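PDB 3VRH: tRNA-5-methyluridine(54) 2-sulfurtransferase from Pyrococcus horikoshii, which catalyses the ATP-dependent 2-thiolation of 5-methyluridine 54 in the T loop of tRNAs, a modification that stabilises them at high temperature. Local coordinates for residues L165-L169 / H170-E174; S84-S87 / E88-E92; K27-F30 / E31-S35; M1-K4 / F5-R8. All blocks are in the same frame, centred on the assembly; numbering follows the deposited sequence.

Interaction 1 of 4, residues L165-L169 / H170-E174; sequences LNNIL and HWNTE
Asn167 and Asn172 both hold CG anti to their own carbonyl carbon (chi1 -75° and -69°), and this brings their amides together across the last turn of helix 157-169. Asn172 ND2 donates to Asn167 OD1 at 2.6 Å, in the carbonyl plane and on a lone pair, with the two amide planes steeply inclined to each other. The same two residues are joined by the backbone, Asn172 N giving a hydrogen bond of 2.7 Å to Asn167 O. With an alanine at Asn167, the Asn172 carboxamide would probably lose its acceptor and become free to turn. Asn166 O receives His170 N at 3.2 Å and, more weakly, His170 ND1 at 3.1 Å. The imidazole comes alongside the Asn166 side chain, whose CG lies at the ring edge in its plane. Ile168 O takes Trp171 N at 3.1 Å from above its carbonyl plane, and the same oxygen sits over one face of the indole, offset toward the rim. Trp171 meets the ring of Phe249 of the second subunit, and Ile168 packs on Ile168 of that subunit, which places this helix end at the dimer interface. With Trp171 at positive phi (47°), the bonds Asn172 to Asn167 and Trp171 to Ile168 make up a Schellman motif that ends the helix.

Interaction 2 of 4, residues S84-S87 / E88-E92; sequences SGYS and EKSEE
Ser87 and Glu91 meet on the tightly packed side of this helix start, where Glu91 N donates to Ser87 O at 2.8 Å in a nearly straight bond (171° at the hydrogen). Beside it, Ser90 N reaches Tyr86 O at 3.3 Å, in the carbonyl plane, and Ser90 OG comes within 3.8 Å of Tyr86 CE2 on the phenol ring. The Tyr86 side chain also packs on Pro221 and Glu218, and lies about 7 Å from the side chain of Cys220, a ligand of the [4Fe-4S] cluster. Tyr86 holds the N-cap position of helix 87-101, which leads from strand 73-80 to the adjacent parallel strand 105-109 as the helix of a beta-alpha-beta crossover. Ser87 OG is hydrogen-bonded to Ile83 N of the preceding loop, while Glu91, fully extended, ties the helix to the sheet: OE1 is hydrogen-bonded to Asn80 of strand 73-80, and OE2 forms a salt bridge with Arg109 of strand 105-109. The exposed side is looser. There the Glu88 chain bends at chi2 (95°) and carries its carboxylate back toward the preceding loop, OE1 making a weak bond to Tyr86 N at 3.1 Å and OE2 another to Gly85 N at 3.4 Å. Gly85 accepts the positive phi (77°) at this point readily.

Interaction 3 of 4, residues K27-F30 / E31-S35; sequences KEYF and ERKVS
Glu28 and Arg32 lie side by side in a salt bridge in which a single oxygen is held twice: Arg32 NH2 reaches Glu28 OE2 at 3.0 Å on its anti lone pair, and Arg32 NE the same OE2 at 3.1 Å. Glu28 CG stands anti to its backbone N (chi1 175°) and the Arg32 chain leaves with CG anti to the carbonyl carbon (chi1 -71°) and runs extended to NE, which sets them alongside. The carboxylate and guanidinium are nearly coplanar, 29° apart. Replacing Glu28 by a glutamine is likely to leave the Arg32 charge without its countercharge. Lys33 NZ donates to Tyr29 OH at 3.0 Å, and the hydroxyl is also held by Glu203. Phe30 CE1 touches Val34 CG2 at 3.9 Å. Backbone bonds such as Arg32 N to Glu28 O, 2.9 Å, set this spacing. Glu31 OE1 is bonded to Tyr207 and bridged to Lys69, and the Glu28 side chain comes to about 3 Å from that of His25, nearest atoms. Helix 23-40 holds the zinc ligand His25 in its first turn; Phe30 stacks on Tyr207 of helix 201-211 and packs on Val62 and Val66 of helix 58-69, while Tyr29 packs on Met19 and Leu21 of strand 19-21.

Interaction 4 of 4, residues M1-K4 / F5-R8; sequences MKCK and FCSR. With ZN (zinc ion), chain B.
Cys3 and Cys6 bind one zinc ion from different side-chain conformations. Cys3 SG stands anti to its backbone N (chi1 178°) and reaches the metal at 2.4 Å, whereas Cys6 SG sits between its backbone N and carbonyl carbon (chi1 76°), turned so that it meets the metal at 2.5 Å. Each sulfur also accepts a backbone N-H from two residues further on: Phe5 N to Cys3 SG at 3.3 Å, almost straight (167°), and Arg8 N to Cys6 SG, also at 3.3 Å. The loop is closed by Cys3 N, which donates to Arg8 O at 2.9 Å. Lys2, bent at chi2, lays CD against Ser7 O and Arg8 O, 3.4 Å from each. Lys4, fully extended, runs beside Phe5 with CG over the centre of one ring face. Cys22 and His25 complete the Cys3His site, and these paired N-H to sulfur bonds in a Cys-x-x-Cys loop resemble those of a zinc knuckle. Three sulfur ligands, if all thiolate, would carry more charge than the zinc ion neutralises; the N-H donors are likely to offset part of that excess negative charge on the sulfurs.

Overall arrangement
From the N terminus the four contacts follow one another in series as interactions 4, 3, 2 and 1; none nests in or crosses another, and none touches another. Interaction 4 closes the first loop of the zinc-binding module, ahead of strand 12-14. Interaction 3 lies on helix 23-40, which starts at the same zinc site and reaches helices 58-69 and 201-211; the centres of the two are about 18 Å apart. Interaction 2 begins helix 87-101 after strand 73-80, within the PP-loop region. Interaction 1, also in that region, ends helix 157-169, its centre about 33 Å from that of interaction 2, and faces the second subunit.

Interaction 1 of 4, residues L165-L169 / H170-E174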
loop_
_atom_site.group_PDB
_atom_site.type_symbol
_atom_site.label_atom_id
_atom_site.label_comp_id
_atom_site.label_asym_id
_atom_site.label_seq_id
_atom_site.Cartn_x
_atom_site.Cartn_y
_atom_site.Cartn_z
ATOM N N LEU A 165 -2.943 0.878 4.740
ATOM C CA LEU A 165 -2.972 0.164 3.460
ATOM C C LEU A 165 -4.258 0.479 2.698
ATOM O O LEU A 165 -4.244 0.753 1.503
ATOM C CB LEU A 165 -2.853 -1.342 3.694
ATOM C CG LEU A 165 -2.872 -2.194 2.428
ATOM C CD1 LEU A 165 -1.711 -1.781 1.512
ATOM C CD2 LEU A 165 -2.803 -3.672 2.767
ATOM N N ASN A 166 -5.369 0.474 3.420
ATOM C CA ASN A 166 -6.659 0.789 2.836
ATOM C C ASN A 166 -6.656 2.173 2.218
ATOM O O ASN A 166 -6.997 2.346 1.045
ATOM C CB ASN A 166 -7.750 0.678 3.896
ATOM C CG ASN A 166 -9.110 1.040 3.367
ATOM O OD1 ASN A 166 -9.800 0.208 2.769
ATOM N ND2 ASN A 166 -9.510 2.292 3.575
ATOM N N ASN A 167 -6.240 3.163 2.992
ATOM C CA ASN A 167 -6.272 4.532 2.499
ATOM C C ASN A 167 -5.290 4.804 1.360
ATOM O O ASN A 167 -5.506 5.706 0.565
ATOM C CB ASN A 167 -6.097 5.532 3.640
ATOM C CG ASN A 167 -7.350 5.658 4.492
ATOM O OD1 ASN A 167 -8.441 5.901 3.984
ATOM N ND2 ASN A 167 -7.202 5.467 5.783
ATOM N N ILE A 168 -4.230 4.011 1.276
ATOM C CA ILE A 168 -3.275 4.145 0.182
ATOM C C ILE A 168 -3.800 3.516 -1.106
ATOM O O ILE A 168 -3.623 4.066 -2.189
ATOM C CB ILE A 168 -1.926 3.536 0.566
ATOM C CG1 ILE A 168 -1.168 4.515 1.446
ATOM C CG2 ILE A 168 -1.089 3.225 -0.655
ATOM C CD1 ILE A 168 -0.279 3.850 2.436
ATOM N N LEU A 169 -4.426 2.356 -0.988
ATOM C CA LEU A 169 -5.098 1.750 -2.133
ATOM C C LEU A 169 -6.116 2.699 -2.759
ATOM O O LEU A 169 -6.242 2.739 -3.986
ATOM C CB LEU A 169 -5.791 0.452 -1.731
ATOM C CG LEU A 169 -4.838 -0.704 -1.446
ATOM C CD1 LEU A 169 -5.591 -1.850 -0.792
ATOM C CD2 LEU A 169 -4.114 -1.142 -2.734
ATOM N N HIS A 170 -6.831 3.446 -1.908
ATOM C CA HIS A 170 -7.850 4.397 -2.350
ATOM C C HIS A 170 -7.303 5.782 -2.594
ATOM O O HIS A 170 -8.047 6.665 -3.018
ATOM C CB HIS A 170 -8.964 4.539 -1.315
ATOM C CG HIS A 170 -9.850 3.343 -1.204
ATOM N ND1 HIS A 170 -9.920 2.571 -0.064
ATOM C CD2 HIS A 170 -10.710 2.786 -2.090
ATOM C CE1 HIS A 170 -10.785 1.589 -0.251
ATOM N NE2 HIS A 170 -11.277 1.696 -1.472
ATOM N N TRP A 171 -6.016 5.975 -2.301
ATOM C CA TRP A 171 -5.399 7.301 -2.300
ATOM C C TRP A 171 -6.221 8.371 -1.550
ATOM O O TRP A 171 -6.470 9.461 -2.060
ATOM C CB TRP A 171 -4.991 7.714 -3.722
ATOM C CG TRP A 171 -3.865 6.831 -4.192
ATOM C CD1 TRP A 171 -3.953 5.712 -4.982
ATOM C CD2 TRP A 171 -2.492 6.947 -3.810
ATOM N NE1 TRP A 171 -2.704 5.137 -5.133
ATOM C CE2 TRP A 171 -1.791 5.885 -4.431
ATOM C CE3 TRP A 171 -1.785 7.848 -3.002
ATOM C CZ2 TRP A 171 -0.420 5.711 -4.274
ATOM C CZ3 TRP A 171 -0.426 7.667 -2.840
ATOM C CH2 TRP A 171 0.246 6.609 -3.479
ATOM N N ASN A 172 -6.650 8.026 -0.338
ATOM C CA ASN A 172 -7.279 8.983 0.566
ATOM C C ASN A 172 -6.202 9.799 1.261
ATOM O O ASN A 172 -5.880 9.546 2.424
ATOM C CB ASN A 172 -8.072 8.263 1.650
ATOM C CG ASN A 172 -9.289 7.571 1.123
ATOM O OD1 ASN A 172 -9.942 8.055 0.202
ATOM N ND2 ASN A 172 -9.611 6.419 1.707
ATOM N N THR A 173 -5.648 10.772 0.554
ATOM C CA THR A 173 -4.492 11.490 1.050
ATOM C C THR A 173 -4.857 12.389 2.222
ATOM O O THR A 173 -4.001 12.694 3.061
ATOM C CB THR A 173 -3.830 12.298 -0.065
ATOM O OG1 THR A 173 -4.813 13.127 -0.688
ATOM C CG2 THR A 173 -3.253 11.346 -1.111
ATOM N N GLU A 174 -6.124 12.799 2.287
ATOM C CA GLU A 174 -6.591 13.594 3.421
ATOM C C GLU A 174 -6.522 12.792 4.708
ATOM O O GLU A 174 -5.897 13.216 5.676
ATOM C CB GLU A 174 -8.003 14.132 3.180
ATOM C CG GLU A 174 -7.996 15.451 2.411
ATOM C CD GLU A 174 -9.307 16.213 2.508
ATOM O OE1 GLU A 174 -10.208 15.769 3.262
ATOM O OE2 GLU A 174 -9.429 17.260 1.825
#

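Interaction 2 of 4, residues S84-S87 / E88-E92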
loop_
_atom_site.group_PDB
_atom_site.type_symbol
_atom_site.label_atom_id
_atom_site.label_comp_id
_atom_site.label_asym_id
_atom_site.label_seq_id
_atom_site.Cartn_x
_atom_site.Cartn_y
_atom_site.Cartn_z
ATOM N N SER A 84 -31.677 -3.201 17.654
ATOM C CA SER A 84 -32.465 -4.130 18.456
ATOM C C SER A 84 -31.878 -5.504 18.229
ATOM O O SER A 84 -31.482 -5.844 17.113
ATOM C CB SER A 84 -33.944 -4.084 18.097
ATOM O OG SER A 84 -34.118 -4.359 16.723
ATOM N N GLY A 85 -31.749 -6.262 19.308
ATOM C CA GLY A 85 -31.152 -7.575 19.226
ATOM C C GLY A 85 -29.643 -7.600 19.115
ATOM O O GLY A 85 -29.059 -8.651 18.839
ATOM N N TYR A 86 -28.989 -6.471 19.362
ATOM C CA TYR A 86 -27.535 -6.436 19.248
ATOM C C TYR A 86 -26.891 -5.534 20.299
ATOM O O TYR A 86 -25.906 -5.902 20.960
ATOM C CB TYR A 86 -27.134 -5.916 17.868
ATOM C CG TYR A 86 -25.721 -6.278 17.518
ATOM C CD1 TYR A 86 -25.447 -7.481 16.876
ATOM C CD2 TYR A 86 -24.659 -5.439 17.836
ATOM C CE1 TYR A 86 -24.167 -7.847 16.562
ATOM C CE2 TYR A 86 -23.356 -5.799 17.529
ATOM C CZ TYR A 86 -23.123 -7.010 16.885
ATOM O OH TYR A 86 -21.851 -7.416 16.553
ATOM N N SER A 87 -27.423 -4.326 20.411
ATOM C CA SER A 87 -26.801 -3.301 21.232
ATOM C C SER A 87 -26.916 -3.598 22.742
ATOM O O SER A 87 -26.042 -3.217 23.530
ATOM C CB SER A 87 -27.377 -1.935 20.864
ATOM O OG SER A 87 -26.858 -1.507 19.609
ATOM N N GLU A 88 -27.973 -4.305 23.130
ATOM C CA GLU A 88 -28.194 -4.627 24.537
ATOM C C GLU A 88 -27.052 -5.512 25.045
ATOM O O GLU A 88 -26.478 -5.247 26.095
ATOM C CB GLU A 88 -29.550 -5.320 24.743
ATOM C CG GLU A 88 -30.782 -4.563 24.180
ATOM C CD GLU A 88 -31.203 -5.008 22.758
ATOM O OE1 GLU A 88 -30.333 -5.379 21.957
ATOM O OE2 GLU A 88 -32.418 -4.985 22.437
ATOM N N LYS A 89 -26.699 -6.543 24.279
ATOM C CA LYS A 89 -25.594 -7.413 24.682
ATOM C C LYS A 89 -24.273 -6.642 24.683
ATOM O O LYS A 89 -23.453 -6.819 25.585
ATOM C CB LYS A 89 -25.493 -8.688 23.818
ATOM C CG LYS A 89 -24.389 -9.645 24.296
ATOM C CD LYS A 89 -24.166 -10.879 23.390
ATOM C CE LYS A 89 -25.287 -11.913 23.534
ATOM N NZ LYS A 89 -25.545 -12.239 24.973
ATOM N N SER A 90 -24.081 -5.767 23.694
ATOM C CA SER A 90 -22.858 -4.949 23.615
ATOM C C SER A 90 -22.689 -4.023 24.825
ATOM O O SER A 90 -21.601 -3.913 25.399
ATOM C CB SER A 90 -22.821 -4.122 22.321
ATOM O OG SER A 90 -22.750 -4.961 21.156
ATOM N N GLU A 91 -23.757 -3.325 25.183
ATOM C CA GLU A 91 -23.723 -2.481 26.361
ATOM C C GLU A 91 -23.411 -3.306 27.607
ATOM O O GLU A 91 -22.669 -2.857 28.471
ATOM C CB GLU A 91 -25.054 -1.756 26.538
ATOM C CG GLU A 91 -25.060 -0.792 27.707
ATOM C CD GLU A 91 -26.324 0.045 27.782
ATOM O OE1 GLU A 91 -26.627 0.772 26.807
ATOM O OE2 GLU A 91 -27.003 -0.026 28.821
ATOM N N GLU A 92 -23.967 -4.516 27.690
ATOM C CA GLU A 92 -23.730 -5.361 28.851
ATOM C C GLU A 92 -22.263 -5.746 28.965
ATOM O O GLU A 92 -21.727 -5.779 30.071
ATOM C CB GLU A 92 -24.622 -6.614 28.849
ATOM C CG GLU A 92 -26.103 -6.345 29.124
ATOM C CD GLU A 92 -26.337 -5.495 30.376
ATOM O OE1 GLU A 92 -25.770 -5.833 31.449
ATOM O OE2 GLU A 92 -27.079 -4.482 30.284
#

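Interaction 3 of 4, residues K27-F30 / E31-S35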
loop_
_atom_site.group_PDB
_atom_site.type_symbol
_atom_site.label_atom_id
_atom_site.label_comp_id
_atom_site.label_asym_id
_atom_site.label_seq_id
_atom_site.Cartn_x
_atom_site.Cartn_y
_atom_site.Cartn_z
ATOM N N LYS A 27 1.873 -9.890 30.809
ATOM C CA LYS A 27 1.080 -8.747 31.268
ATOM C C LYS A 27 1.998 -7.561 31.502
ATOM O O LYS A 27 1.746 -6.452 31.017
ATOM C CB LYS A 27 0.314 -9.101 32.549
ATOM C CG LYS A 27 -0.988 -9.850 32.265
ATOM C CD LYS A 27 -1.518 -10.659 33.459
ATOM C CE LYS A 27 -1.717 -9.827 34.708
ATOM N NZ LYS A 27 -2.511 -10.587 35.743
ATOM N N GLU A 28 3.083 -7.825 32.225
ATOM C CA GLU A 28 4.094 -6.818 32.532
ATOM C C GLU A 28 4.733 -6.240 31.272
ATOM O O GLU A 28 4.844 -5.018 31.126
ATOM C CB GLU A 28 5.159 -7.423 33.453
ATOM C CG GLU A 28 6.321 -6.491 33.744
ATOM C CD GLU A 28 7.251 -7.006 34.851
ATOM O OE1 GLU A 28 7.172 -8.201 35.220
ATOM O OE2 GLU A 28 8.066 -6.199 35.354
ATOM N N TYR A 29 5.145 -7.112 30.355
ATOM C CA TYR A 29 5.677 -6.648 29.073
ATOM C C TYR A 29 4.668 -5.739 28.358
ATOM O O TYR A 29 5.022 -4.671 27.835
ATOM C CB TYR A 29 6.075 -7.844 28.199
ATOM C CG TYR A 29 6.041 -7.600 26.705
ATOM C CD1 TYR A 29 4.871 -7.813 25.981
ATOM C CD2 TYR A 29 7.177 -7.178 26.015
ATOM C CE1 TYR A 29 4.820 -7.593 24.621
ATOM C CE2 TYR A 29 7.144 -6.957 24.639
ATOM C CZ TYR A 29 5.957 -7.172 23.947
ATOM O OH TYR A 29 5.871 -6.963 22.587
ATOM N N PHE A 30 3.403 -6.138 28.366
ATOM C CA PHE A 30 2.394 -5.400 27.604
ATOM C C PHE A 30 2.180 -4.024 28.223
ATOM O O PHE A 30 2.131 -3.002 27.524
ATOM C CB PHE A 30 1.088 -6.192 27.575
ATOM C CG PHE A 30 0.028 -5.621 26.667
ATOM C CD1 PHE A 30 -0.868 -4.677 27.133
ATOM C CD2 PHE A 30 -0.122 -6.090 25.358
ATOM C CE1 PHE A 30 -1.865 -4.174 26.313
ATOM C CE2 PHE A 30 -1.120 -5.578 24.536
ATOM C CZ PHE A 30 -1.991 -4.620 25.026
ATOM N N GLU A 31 2.071 -4.010 29.542
ATOM C CA GLU A 31 1.856 -2.775 30.279
ATOM C C GLU A 31 3.048 -1.823 30.140
ATOM O O GLU A 31 2.879 -0.608 29.976
ATOM C CB GLU A 31 1.567 -3.104 31.756
ATOM C CG GLU A 31 0.211 -3.791 31.986
ATOM C CD GLU A 31 0.220 -4.761 33.177
ATOM O OE1 GLU A 31 -0.666 -5.642 33.246
ATOM O OE2 GLU A 31 1.121 -4.654 34.032
ATOM N N ARG A 32 4.256 -2.379 30.192
ATOM C CA ARG A 32 5.458 -1.574 29.967
ATOM C C ARG A 32 5.503 -0.982 28.563
ATOM O O ARG A 32 5.790 0.202 28.396
ATOM C CB ARG A 32 6.714 -2.408 30.187
ATOM C CG ARG A 32 6.970 -2.756 31.625
ATOM C CD ARG A 32 8.108 -3.761 31.745
ATOM N NE ARG A 32 8.439 -4.038 33.139
ATOM C CZ ARG A 32 9.244 -3.282 33.875
ATOM N NH1 ARG A 32 9.811 -2.201 33.348
ATOM N NH2 ARG A 32 9.488 -3.608 35.138
ATOM N N LYS A 33 5.230 -1.806 27.556
ATOM C CA LYS A 33 5.213 -1.316 26.176
ATOM C C LYS A 33 4.233 -0.149 26.007
ATOM O O LYS A 33 4.550 0.864 25.389
ATOM C CB LYS A 33 4.856 -2.440 25.212
ATOM C CG LYS A 33 5.032 -2.066 23.741
ATOM C CD LYS A 33 5.286 -3.316 22.895
ATOM C CE LYS A 33 6.564 -3.192 22.049
ATOM N NZ LYS A 33 6.896 -4.449 21.265
ATOM N N VAL A 34 3.042 -0.285 26.578
ATOM C CA VAL A 34 2.049 0.771 26.448
ATOM C C VAL A 34 2.554 2.032 27.155
ATOM O O VAL A 34 2.432 3.146 26.640
ATOM C CB VAL A 34 0.674 0.338 27.017
ATOM C CG1 VAL A 34 -0.287 1.509 27.038
ATOM C CG2 VAL A 34 0.093 -0.809 26.183
ATOM N N SER A 35 3.130 1.838 28.333
ATOM C CA SER A 35 3.734 2.946 29.067
ATOM C C SER A 35 4.852 3.624 28.254
ATOM O O SER A 35 4.949 4.850 28.199
ATOM C CB SER A 35 4.288 2.447 30.388
ATOM O OG SER A 35 4.815 3.539 31.087
#

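Interaction 4 of 4, residues M1-K4 / F5-R8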
loop_
_atom_site.group_PDB
_atom_site.type_symbol
_atom_site.label_atom_id
_atom_site.label_comp_id
_atom_site.label_asym_id
_atom_site.label_seq_id
_atom_site.Cartn_x
_atom_site.Cartn_y
_atom_site.Cartn_z
ATOM N N MET A 1 7.724 -24.937 26.401
ATOM C CA MET A 1 8.688 -23.858 26.572
ATOM C C MET A 1 8.500 -23.195 27.931
ATOM O O MET A 1 7.401 -23.193 28.497
ATOM C CB MET A 1 8.529 -22.808 25.471
ATOM C CG MET A 1 8.517 -23.366 24.054
ATOM S SD MET A 1 10.046 -24.219 23.611
ATOM C CE MET A 1 11.263 -22.968 24.035
ATOM N N LYS A 2 9.578 -22.628 28.455
ATOM C CA LYS A 2 9.502 -21.933 29.732
ATOM C C LYS A 2 9.733 -20.441 29.547
ATOM O O LYS A 2 10.323 -20.007 28.556
ATOM C CB LYS A 2 10.489 -22.533 30.740
ATOM C CG LYS A 2 10.112 -23.965 31.169
ATOM C CD LYS A 2 8.683 -24.029 31.744
ATOM C CE LYS A 2 8.144 -25.465 31.836
ATOM N NZ LYS A 2 6.676 -25.510 32.148
ATOM N N CYS A 3 9.247 -19.661 30.502
ATOM C CA CYS A 3 9.375 -18.224 30.442
ATOM C C CYS A 3 10.849 -17.803 30.467
ATOM O O CYS A 3 11.695 -18.462 31.077
ATOM C CB CYS A 3 8.591 -17.584 31.599
ATOM S SG CYS A 3 8.714 -15.785 31.690
ATOM N N LYS A 4 11.147 -16.705 29.780
ATOM C CA LYS A 4 12.483 -16.137 29.784
ATOM C C LYS A 4 12.906 -15.666 31.185
ATOM O O LYS A 4 14.099 -15.650 31.503
ATOM C CB LYS A 4 12.562 -14.966 28.804
ATOM C CG LYS A 4 13.960 -14.386 28.641
ATOM C CD LYS A 4 13.994 -13.186 27.694
ATOM C CE LYS A 4 15.219 -12.300 27.938
ATOM N NZ LYS A 4 15.254 -11.104 27.019
ATOM N N PHE A 5 11.933 -15.275 32.011
ATOM C CA PHE A 5 12.238 -14.601 33.274
ATOM C C PHE A 5 11.945 -15.414 34.534
ATOM O O PHE A 5 12.250 -14.974 35.647
ATOM C CB PHE A 5 11.522 -13.251 33.343
ATOM C CG PHE A 5 12.014 -12.268 32.332
ATOM C CD1 PHE A 5 13.219 -11.614 32.515
ATOM C CD2 PHE A 5 11.276 -11.994 31.194
ATOM C CE1 PHE A 5 13.682 -10.697 31.572
ATOM C CE2 PHE A 5 11.728 -11.089 30.251
ATOM C CZ PHE A 5 12.934 -10.441 30.436
ATOM N N CYS A 6 11.354 -16.588 34.352
ATOM C CA CYS A 6 11.105 -17.501 35.455
ATOM C C CYS A 6 10.904 -18.914 34.942
ATOM O O CYS A 6 11.154 -19.211 33.769
ATOM C CB CYS A 6 9.904 -17.061 36.295
ATOM S SG CYS A 6 8.267 -17.367 35.567
ATOM N N SER A 7 10.442 -19.774 35.836
ATOM C CA SER A 7 10.361 -21.207 35.588
ATOM C C SER A 7 8.947 -21.628 35.171
ATOM O O SER A 7 8.677 -22.813 34.939
ATOM C CB SER A 7 10.843 -21.961 36.842
ATOM O OG SER A 7 10.225 -23.222 36.990
ATOM N N ARG A 8 8.050 -20.648 35.059
ATOM C CA ARG A 8 6.664 -20.915 34.662
ATOM C C ARG A 8 6.538 -21.264 33.179
ATOM O O ARG A 8 7.399 -20.909 32.364
ATOM C CB ARG A 8 5.750 -19.731 35.005
ATOM C CG ARG A 8 5.550 -19.510 36.505
ATOM C CD ARG A 8 4.625 -18.339 36.795
ATOM N NE ARG A 8 4.581 -18.017 38.226
ATOM C CZ ARG A 8 5.379 -17.135 38.825
ATOM N NH1 ARG A 8 6.299 -16.478 38.117
ATOM N NH2 ARG A 8 5.265 -16.905 40.134
HETATM ZN ZN ZN B . 7.650 -15.606 33.858
#